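Local coordinates for protein putative N-acetylmuramoyl-L-alanine amidase (Enterococcus phage phiM1EF22, PDB 7D55) that probably targets a phage endolysin to the enterococcal cell wall, as the cell-wall-binding domain of a putative N-acetylmuramoyl-L-alanine amidase, assembled as a tetramer, at residues 2-7 / 23-28. Numbering follows the deposited sequence.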
loop_
_atom_site.group_PDB
_atom_site.type_symbol
_atom_site.label_atom_id
_atom_site.label_comp_id
_atom_site.label_asym_id
_atom_site.label_seq_id
_atom_site.Cartn_x
_atom_site.Cartn_y
_atom_site.Cartn_z
ATOM N N TYR A 2 3.119 -7.272 6.131
ATOM C CA TYR A 2 4.497 -7.263 5.675
ATOM C C TYR A 2 5.146 -8.568 6.096
ATOM O O TYR A 2 4.789 -9.153 7.120
ATOM C CB TYR A 2 5.263 -6.121 6.329
ATOM C CG TYR A 2 4.711 -4.765 5.985
ATOM C CD1 TYR A 2 5.177 -4.067 4.879
ATOM C CD2 TYR A 2 3.707 -4.187 6.761
ATOM C CE1 TYR A 2 4.664 -2.830 4.553
ATOM C CE2 TYR A 2 3.187 -2.947 6.441
ATOM C CZ TYR A 2 3.671 -2.275 5.335
ATOM O OH TYR A 2 3.166 -1.038 5.009
ATOM N N CYS A 3 6.119 -9.015 5.308
ATOM C CA CYS A 3 6.958 -10.109 5.766
ATOM C C CYS A 3 8.217 -10.149 4.922
ATOM O O CYS A 3 8.281 -9.560 3.839
ATOM C CB CYS A 3 6.229 -11.458 5.727
ATOM S SG CYS A 3 5.755 -12.053 4.095
ATOM N N LEU A 4 9.234 -10.816 5.461
ATOM C CA LEU A 4 10.395 -11.256 4.704
ATOM C C LEU A 4 10.340 -12.771 4.607
ATOM O O LEU A 4 9.841 -13.447 5.512
ATOM C CB LEU A 4 11.692 -10.862 5.411
ATOM C CG LEU A 4 11.965 -9.354 5.473
ATOM C CD1 LEU A 4 12.988 -9.017 6.561
ATOM C CD2 LEU A 4 12.432 -8.870 4.107
ATOM N N TYR A 5 10.855 -13.308 3.505
ATOM C CA TYR A 5 10.894 -14.753 3.325
ATOM C C TYR A 5 12.011 -15.075 2.349
ATOM O O TYR A 5 12.588 -14.188 1.721
ATOM C CB TYR A 5 9.545 -15.314 2.835
ATOM C CG TYR A 5 9.129 -14.838 1.459
ATOM C CD1 TYR A 5 8.479 -13.623 1.290
ATOM C CD2 TYR A 5 9.375 -15.618 0.327
ATOM C CE1 TYR A 5 8.086 -13.189 0.028
ATOM C CE2 TYR A 5 8.977 -15.194 -0.943
ATOM C CZ TYR A 5 8.340 -13.980 -1.081
ATOM O OH TYR A 5 7.958 -13.547 -2.335
ATOM N N GLU A 6 12.312 -16.362 2.222
ATOM C CA GLU A 6 13.302 -16.815 1.259
ATOM C C GLU A 6 12.633 -17.713 0.230
ATOM O O GLU A 6 11.692 -18.440 0.552
ATOM C CB GLU A 6 14.413 -17.587 1.969
ATOM C CG GLU A 6 15.293 -16.691 2.824
ATOM C CD GLU A 6 16.275 -17.472 3.673
ATOM O OE1 GLU A 6 16.230 -17.351 4.910
ATOM O OE2 GLU A 6 17.092 -18.208 3.112
ATOM N N ARG A 7 13.132 -17.676 -1.006
ATOM C CA ARG A 7 12.573 -18.492 -2.076
ATOM C C ARG A 7 13.657 -18.764 -3.113
ATOM O O ARG A 7 14.669 -18.044 -3.170
ATOM C CB ARG A 7 11.340 -17.821 -2.709
ATOM C CG ARG A 7 11.618 -16.469 -3.336
ATOM C CD ARG A 7 11.634 -16.565 -4.854
ATOM N NE ARG A 7 10.311 -16.914 -5.363
ATOM C CZ ARG A 7 10.030 -17.971 -6.124
ATOM N NH1 ARG A 7 10.991 -18.812 -6.506
ATOM N NH2 ARG A 7 8.773 -18.178 -6.513
ATOM N N TRP A 23 19.083 -19.364 -3.190
ATOM C CA TRP A 23 17.963 -18.768 -2.475
ATOM C C TRP A 23 18.166 -17.269 -2.387
ATOM O O TRP A 23 19.302 -16.791 -2.321
ATOM C CB TRP A 23 17.828 -19.365 -1.051
ATOM C CG TRP A 23 17.479 -20.812 -1.118
ATOM C CD1 TRP A 23 18.327 -21.849 -1.365
ATOM C CD2 TRP A 23 16.172 -21.380 -0.998
ATOM N NE1 TRP A 23 17.629 -23.039 -1.388
ATOM C CE2 TRP A 23 16.302 -22.772 -1.166
ATOM C CE3 TRP A 23 14.903 -20.849 -0.752
ATOM C CZ2 TRP A 23 15.212 -23.635 -1.101
ATOM C CZ3 TRP A 23 13.815 -21.719 -0.672
ATOM C CH2 TRP A 23 13.979 -23.091 -0.858
ATOM N N THR A 24 17.053 -16.532 -2.401
ATOM C CA THR A 24 17.071 -15.099 -2.168
ATOM C C THR A 24 16.002 -14.715 -1.155
ATOM O O THR A 24 14.939 -15.337 -1.065
ATOM C CB THR A 24 16.845 -14.287 -3.446
ATOM O OG1 THR A 24 16.984 -12.886 -3.149
ATOM C CG2 THR A 24 15.449 -14.557 -4.029
ATOM N N VAL A 25 16.317 -13.687 -0.372
ATOM C CA VAL A 25 15.321 -13.051 0.473
ATOM C C VAL A 25 14.407 -12.215 -0.405
ATOM O O VAL A 25 14.837 -11.662 -1.427
ATOM C CB VAL A 25 16.015 -12.212 1.562
ATOM C CG1 VAL A 25 14.999 -11.512 2.443
ATOM C CG2 VAL A 25 16.881 -13.106 2.407
ATOM N N MET A 26 13.135 -12.154 -0.026
ATOM C CA MET A 26 12.129 -11.320 -0.663
ATOM C C MET A 26 11.383 -10.557 0.421
ATOM O O MET A 26 11.296 -10.998 1.573
ATOM C CB MET A 26 11.090 -12.166 -1.418
ATOM C CG MET A 26 11.653 -13.087 -2.503
ATOM S SD MET A 26 12.110 -12.282 -4.054
ATOM C CE MET A 26 10.505 -11.743 -4.650
ATOM N N PHE A 27 10.811 -9.428 0.014
ATOM C CA PHE A 27 10.061 -8.533 0.883
ATOM C C PHE A 27 8.661 -8.386 0.308
ATOM O O PHE A 27 8.498 -8.029 -0.862
ATOM C CB PHE A 27 10.744 -7.162 0.935
ATOM C CG PHE A 27 9.922 -6.097 1.596
ATOM C CD1 PHE A 27 9.465 -6.267 2.895
ATOM C CD2 PHE A 27 9.658 -4.899 0.940
ATOM C CE1 PHE A 27 8.720 -5.277 3.515
ATOM C CE2 PHE A 27 8.920 -3.902 1.549
ATOM C CZ PHE A 27 8.455 -4.089 2.848
ATOM N N CYS A 28 7.653 -8.666 1.124
ATOM C CA CYS A 28 6.261 -8.486 0.737
ATOM C C CYS A 28 5.682 -7.342 1.550
ATOM O O CYS A 28 5.874 -7.290 2.768
ATOM C CB CYS A 28 5.467 -9.759 1.014
ATOM S SG CYS A 28 3.731 -9.557 0.625
#
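C3, Y5 and R7 pair with C28, M26 and T24 through six backbone hydrogen bonds, joining antiparallel neighbours in the middle of the mixed beta-sheet. The shortest runs from M26 N to Y5 O, 2.7 Å. At non-hydrogen-bonded positions, CA-H groups of L4, E6 and V25 point to carbonyl oxygens of adjacent pairs, such as L4 CA to M26 O at 3.3 Å.

Side chains of the hydrogen-bonded pairs share one face, where helix 71-78 packs on C3, Y5 and R7. With CG between its backbone N and carbonyl carbon (chi1 64°), Y5 lays its ring across M26, whose CB makes a CH-pi contact over one face, 3.6 Å from the centroid. Tyrosine suits this buried place: its ring packs while its OH hydrogen-bonds E76, which also forms a salt bridge with R7. M26 sets its CG 3.5 Å from R7 CG, in the arginine's aliphatic stem.

On the reverse face, L4 CD2 touches V25 CG1 and F27 CB, both 4.0 Å away. E6's long chain suits a partly exposed place, CG packing on V25 CG2 while OE2 hydrogen-bonds Q62. At the end, W23's indole reaches back to R7, CE3 3.4 Å from R7 C, with E6 C at the ring edge.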